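Local coordinates for Glyoxalase/bleomycin resistance protein/dioxygenase (Catenulispora acidiphila, PDB 4G6X) that belongs to the vicinal oxygen chelate superfamily of glyoxalases, bleomycin resistance proteins and dioxygenases, and may act as a dioxygenase, at residues A111-E114 and R115-L119; L138-T141 and C142-I146. One frame throughout, in Å; residues are numbered along the deposited sequence.

Contact 1. Residues A111-E114 and R115-L119; sequences AEYE and RLSAL
Ala111 and Arg115, Glu112 and Leu116, Tyr113 and Ser117, and Glu114 and Ala118 are paired by successive i to i+4 backbone hydrogen bonds near the C-terminal end of helix 109-118; the one from Leu116 N to Glu112 O measures 2.8 Å. The side chains of Glu112 and Arg115 form an i to i+3 salt bridge. They lie side by side and point the same way, both with CG anti to the backbone N, and the arginine bends at chi3 to bring its guanidinium beside the carboxylate. It grips side-on with two nitrogens: NE of Arg115 gives OE1 of Glu112 an almost straight bond of 3.0 Å, while NH2 of Arg115 reaches OE2 of Glu112 at 2.7 Å, on the syn side but tilted out of the carboxylate plane. OE1 lies in the guanidinium plane, but the two flat groups are turned 48° apart, and NE meets its oxygen from above the carboxylate plane. Arg115 NH2 also donates to Lys47 O. The aliphatic part of Glu112 serves a different neighbour, its CG lying 3.7 Å from CD1 of Leu116, and Met25 of the second subunit packs on both residues. Leucine suits this buried side, where Phe123, Leu48 and Val121 also meet it. Farther round the helix, Ser117 turns OG back beside its own backbone N (chi1 -69°) and donates to Tyr113 O at 2.7 Å. The Ser117 amide reaches the same oxygen from the opposite face of the carbonyl plane. That hydroxyl also lies over one face of the Tyr113 ring, displaced toward the rim, 3.5 Å from CE1. Tyrosine suits its place by packing edge-to-face with Phe123 of strand 123-129. The chemistry implies that the buried Glu112 carboxylate is probably kept ionised by its two-point arginine clamp, while Ser117 satisfies its hydroxyl within the helix.

Contact 2. Residues L138-T141 and C142-I146; sequences LDDT and CGNLI
Asp140 and Asn144 cross at the turn of the 134-139/145-150 hairpin, their carboxylate and amide planes 72° apart. With CG placed between its own backbone N and carbonyl carbon (chi1 79°), Asp140 directs OD1 into the turn, where it accepts from Cys142 N at 2.8 Å and from Asn144 N at 3.1 Å. The two amides approach from opposite faces of the carboxylate plane. Asp140 N returns a bond to Asn144 O, and OD2 accepts from Tyr44 OH of helix 37-46. Asp139 lies on the other face of the sheet, with Leu145, and its OD1 takes the Thr141 amide from above the carboxylate plane, making an Asx turn; a water bridges this oxygen to Gly143 N. Its OD2 forms a salt bridge with Arg122. Glycine suits position 143, whose backbone angles (phi 97°, psi near zero) would press a CB against the preceding carbonyl O. Where strand 134-139 ends and strand 145-150 begins, Leu138 and Ile146 form an antiparallel hydrogen-bonded pair, with Leu138 N 2.8 Å from Ile146 O. Their side chains share one face of the sheet and meet obliquely, CD1 of Leu138 lying 3.8 Å from CB of Ile146; CG1 of Ile146 continues to CB of Asp140. Aspartate thus supplies acceptors for amides that the strand pairing does not serve, and the neighbouring donors would probably stabilise the negative charge of both carboxylates.

In the fold
From the N terminus the chain first builds the four-stranded sheet containing strands 29-34 and 76-81, then a second one with the same strand order, as in the paired beta-alpha-beta-beta-beta modules of the vicinal oxygen chelate fold. Contact 1 lies in this second half, within helix 109-118, which follows strand 102-106 and precedes strand 123-129. Contact 2 comes later and closes the short loop between strands 134-139 and 145-150. The two are in series, neither enclosing nor crossing the other, with centres about 15 Å apart. They meet where Leu116 CD1 packs 4.1 Å from Leu138 CD2, joining helix to sheet, while the hairpin turn reaches helix 37-46 of the first half.

Contact 1. Residues A111-E114 and R115-L119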
loop_
_atom_site.group_PDB
_atom_site.type_symbol
_atom_site.label_atom_id
_atom_site.label_comp_id
_atom_site.label_asym_id
_atom_site.label_seq_id
_atom_site.Cartn_x
_atom_site.Cartn_y
_atom_site.Cartn_z
ATOM N N ALA A 111 -8.517 -4.984 22.603
ATOM C CA ALA A 111 -7.342 -4.657 23.385
ATOM C C ALA A 111 -6.628 -3.484 22.769
ATOM O O ALA A 111 -6.218 -2.545 23.447
ATOM C CB ALA A 111 -6.409 -5.855 23.408
ATOM N N GLU A 112 -6.444 -3.540 21.451
ATOM C CA GLU A 112 -5.706 -2.481 20.791
ATOM C C GLU A 112 -6.472 -1.129 20.777
ATOM O O GLU A 112 -5.879 -0.067 21.026
ATOM C CB GLU A 112 -5.288 -2.951 19.400
ATOM C CG GLU A 112 -4.276 -2.040 18.710
ATOM C CD GLU A 112 -2.876 -2.034 19.319
ATOM O OE1 GLU A 112 -2.589 -2.781 20.297
ATOM O OE2 GLU A 112 -2.034 -1.257 18.807
ATOM N N TYR A 113 -7.782 -1.182 20.530
ATOM C CA TYR A 113 -8.646 -0.006 20.699
ATOM C C TYR A 113 -8.463 0.623 22.067
ATOM O O TYR A 113 -8.329 1.849 22.197
ATOM C CB TYR A 113 -10.104 -0.374 20.418
ATOM C CG TYR A 113 -11.086 0.683 20.825
ATOM C CD1 TYR A 113 -11.221 1.879 20.112
ATOM C CD2 TYR A 113 -11.888 0.500 21.951
ATOM C CE1 TYR A 113 -12.148 2.842 20.500
ATOM C CE2 TYR A 113 -12.795 1.456 22.337
ATOM C CZ TYR A 113 -12.915 2.626 21.605
ATOM O OH TYR A 113 -13.791 3.587 21.984
ATOM N N GLU A 114 -8.415 -0.223 23.096
ATOM C CA GLU A 114 -8.319 0.271 24.467
ATOM C C GLU A 114 -6.935 0.869 24.692
ATOM O O GLU A 114 -6.809 1.930 25.277
ATOM C CB GLU A 114 -8.622 -0.846 25.503
ATOM C CG GLU A 114 -9.627 -0.413 26.566
ATOM C CD GLU A 114 -10.948 0.086 25.961
ATOM O OE1 GLU A 114 -11.714 -0.750 25.430
ATOM O OE2 GLU A 114 -11.220 1.318 26.001
ATOM N N ARG A 115 -5.905 0.206 24.184
ATOM C CA ARG A 115 -4.536 0.695 24.373
ATOM C C ARG A 115 -4.341 2.042 23.681
ATOM O O ARG A 115 -3.787 2.988 24.241
ATOM C CB ARG A 115 -3.532 -0.307 23.809
ATOM C CG ARG A 115 -2.064 -0.023 24.113
ATOM C CD ARG A 115 -1.150 -1.057 23.453
ATOM N NE ARG A 115 -0.988 -0.885 22.011
ATOM C CZ ARG A 115 -0.212 0.047 21.452
ATOM N NH1 ARG A 115 0.491 0.904 22.199
ATOM N NH2 ARG A 115 -0.142 0.134 20.137
ATOM N N LEU A 116 -4.762 2.086 22.433
ATOM C CA LEU A 116 -4.543 3.277 21.631
ATOM C C LEU A 116 -5.389 4.421 22.176
ATOM O O LEU A 116 -4.924 5.561 22.233
ATOM C CB LEU A 116 -4.860 2.980 20.192
ATOM C CG LEU A 116 -3.876 2.020 19.550
ATOM C CD1 LEU A 116 -4.465 1.639 18.212
ATOM C CD2 LEU A 116 -2.506 2.650 19.408
ATOM N N SER A 117 -6.629 4.134 22.555
ATOM C CA SER A 117 -7.496 5.168 23.146
ATOM C C SER A 117 -6.826 5.777 24.367
ATOM O O SER A 117 -6.866 7.008 24.562
ATOM C CB SER A 117 -8.855 4.609 23.543
ATOM O OG SER A 117 -9.619 4.254 22.406
ATOM N N ALA A 118 -6.194 4.915 25.168
ATOM C CA ALA A 118 -5.502 5.364 26.384
ATOM C C ALA A 118 -4.343 6.310 26.081
ATOM O O ALA A 118 -4.024 7.154 26.902
ATOM C CB ALA A 118 -5.007 4.160 27.205
ATOM N N LEU A 119 -3.734 6.167 24.891
ATOM C CA LEU A 119 -2.615 6.984 24.450
ATOM C C LEU A 119 -3.074 8.263 23.724
ATOM O O LEU A 119 -2.238 9.031 23.265
ATOM C CB LEU A 119 -1.747 6.190 23.467
ATOM C CG LEU A 119 -0.953 5.047 24.089
ATOM C CD1 LEU A 119 -0.224 4.257 23.014
ATOM C CD2 LEU A 119 0.028 5.619 25.104
#

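Contact 2. Residues L138-T141 and C142-I146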
loop_
_atom_site.group_PDB
_atom_site.type_symbol
_atom_site.label_atom_id
_atom_site.label_comp_id
_atom_site.label_asym_id
_atom_site.label_seq_id
_atom_site.Cartn_x
_atom_site.Cartn_y
_atom_site.Cartn_z
ATOM N N LEU A 138 -9.248 4.765 12.908
ATOM C CA LEU A 138 -8.585 5.820 13.665
ATOM C C LEU A 138 -8.033 6.943 12.774
ATOM O O LEU A 138 -7.831 6.748 11.575
ATOM C CB LEU A 138 -7.471 5.261 14.588
ATOM C CG LEU A 138 -6.264 4.611 13.884
ATOM C CD1 LEU A 138 -5.140 5.606 13.650
ATOM C CD2 LEU A 138 -5.688 3.484 14.740
ATOM N N ASP A 139 -7.877 8.126 13.395
ATOM C CA ASP A 139 -7.269 9.309 12.746
ATOM C C ASP A 139 -5.744 9.267 13.016
ATOM O O ASP A 139 -5.291 9.266 14.201
ATOM C CB ASP A 139 -7.919 10.551 13.324
ATOM C CG ASP A 139 -7.323 11.858 12.805
ATOM O OD1 ASP A 139 -6.425 11.881 11.963
ATOM O OD2 ASP A 139 -7.813 12.891 13.311
ATOM N N ASP A 140 -4.939 9.214 11.953
ATOM C CA ASP A 140 -3.492 9.201 12.132
ATOM C C ASP A 140 -2.827 10.525 12.462
ATOM O O ASP A 140 -1.592 10.582 12.618
ATOM C CB ASP A 140 -2.744 8.466 10.984
ATOM C CG ASP A 140 -2.593 9.277 9.754
ATOM O OD1 ASP A 140 -3.198 10.360 9.633
ATOM O OD2 ASP A 140 -1.855 8.817 8.834
ATOM N N THR A 141 -3.640 11.626 12.547
ATOM C CA THR A 141 -3.194 13.006 12.753
ATOM C C THR A 141 -2.542 13.661 11.541
ATOM O O THR A 141 -2.212 14.822 11.603
ATOM C CB THR A 141 -2.318 13.258 14.013
ATOM O OG1 THR A 141 -0.977 12.767 13.863
ATOM C CG2 THR A 141 -2.960 12.599 15.269
ATOM N N CYS A 142 -2.306 12.861 10.503
ATOM C CA CYS A 142 -1.508 13.231 9.339
ATOM C C CYS A 142 -2.346 13.400 8.054
ATOM O O CYS A 142 -1.765 13.440 6.962
ATOM C CB CYS A 142 -0.402 12.203 9.061
ATOM S SG CYS A 142 0.748 12.059 10.459
ATOM N N GLY A 143 -3.671 13.461 8.176
ATOM C CA GLY A 143 -4.591 13.575 7.068
ATOM C C GLY A 143 -5.228 12.281 6.562
ATOM O O GLY A 143 -5.922 12.292 5.548
ATOM N N ASN A 144 -5.015 11.162 7.267
ATOM C CA ASN A 144 -5.571 9.856 6.902
ATOM C C ASN A 144 -6.427 9.220 8.001
ATOM O O ASN A 144 -6.209 9.459 9.232
ATOM C CB ASN A 144 -4.481 8.857 6.574
ATOM C CG ASN A 144 -3.464 9.360 5.615
ATOM O OD1 ASN A 144 -2.307 9.613 5.981
ATOM N ND2 ASN A 144 -3.856 9.516 4.366
ATOM N N LEU A 145 -7.365 8.390 7.563
ATOM C CA LEU A 145 -8.020 7.440 8.441
ATOM C C LEU A 145 -7.308 6.113 8.220
ATOM O O LEU A 145 -6.914 5.797 7.089
ATOM C CB LEU A 145 -9.515 7.315 8.069
ATOM C CG LEU A 145 -10.389 8.591 8.262
ATOM C CD1 LEU A 145 -11.784 8.416 7.731
ATOM C CD2 LEU A 145 -10.432 9.026 9.737
ATOM N N ILE A 146 -7.192 5.326 9.284
ATOM C CA ILE A 146 -6.424 4.099 9.255
ATOM C C ILE A 146 -7.338 3.058 9.832
ATOM O O ILE A 146 -7.943 3.295 10.890
ATOM C CB ILE A 146 -5.188 4.187 10.146
ATOM C CG1 ILE A 146 -4.214 5.252 9.614
ATOM C CG2 ILE A 146 -4.469 2.837 10.257
ATOM C CD1 ILE A 146 -3.708 5.026 8.193
HETATM O O HOH W 1 -5.610 13.841 10.322
#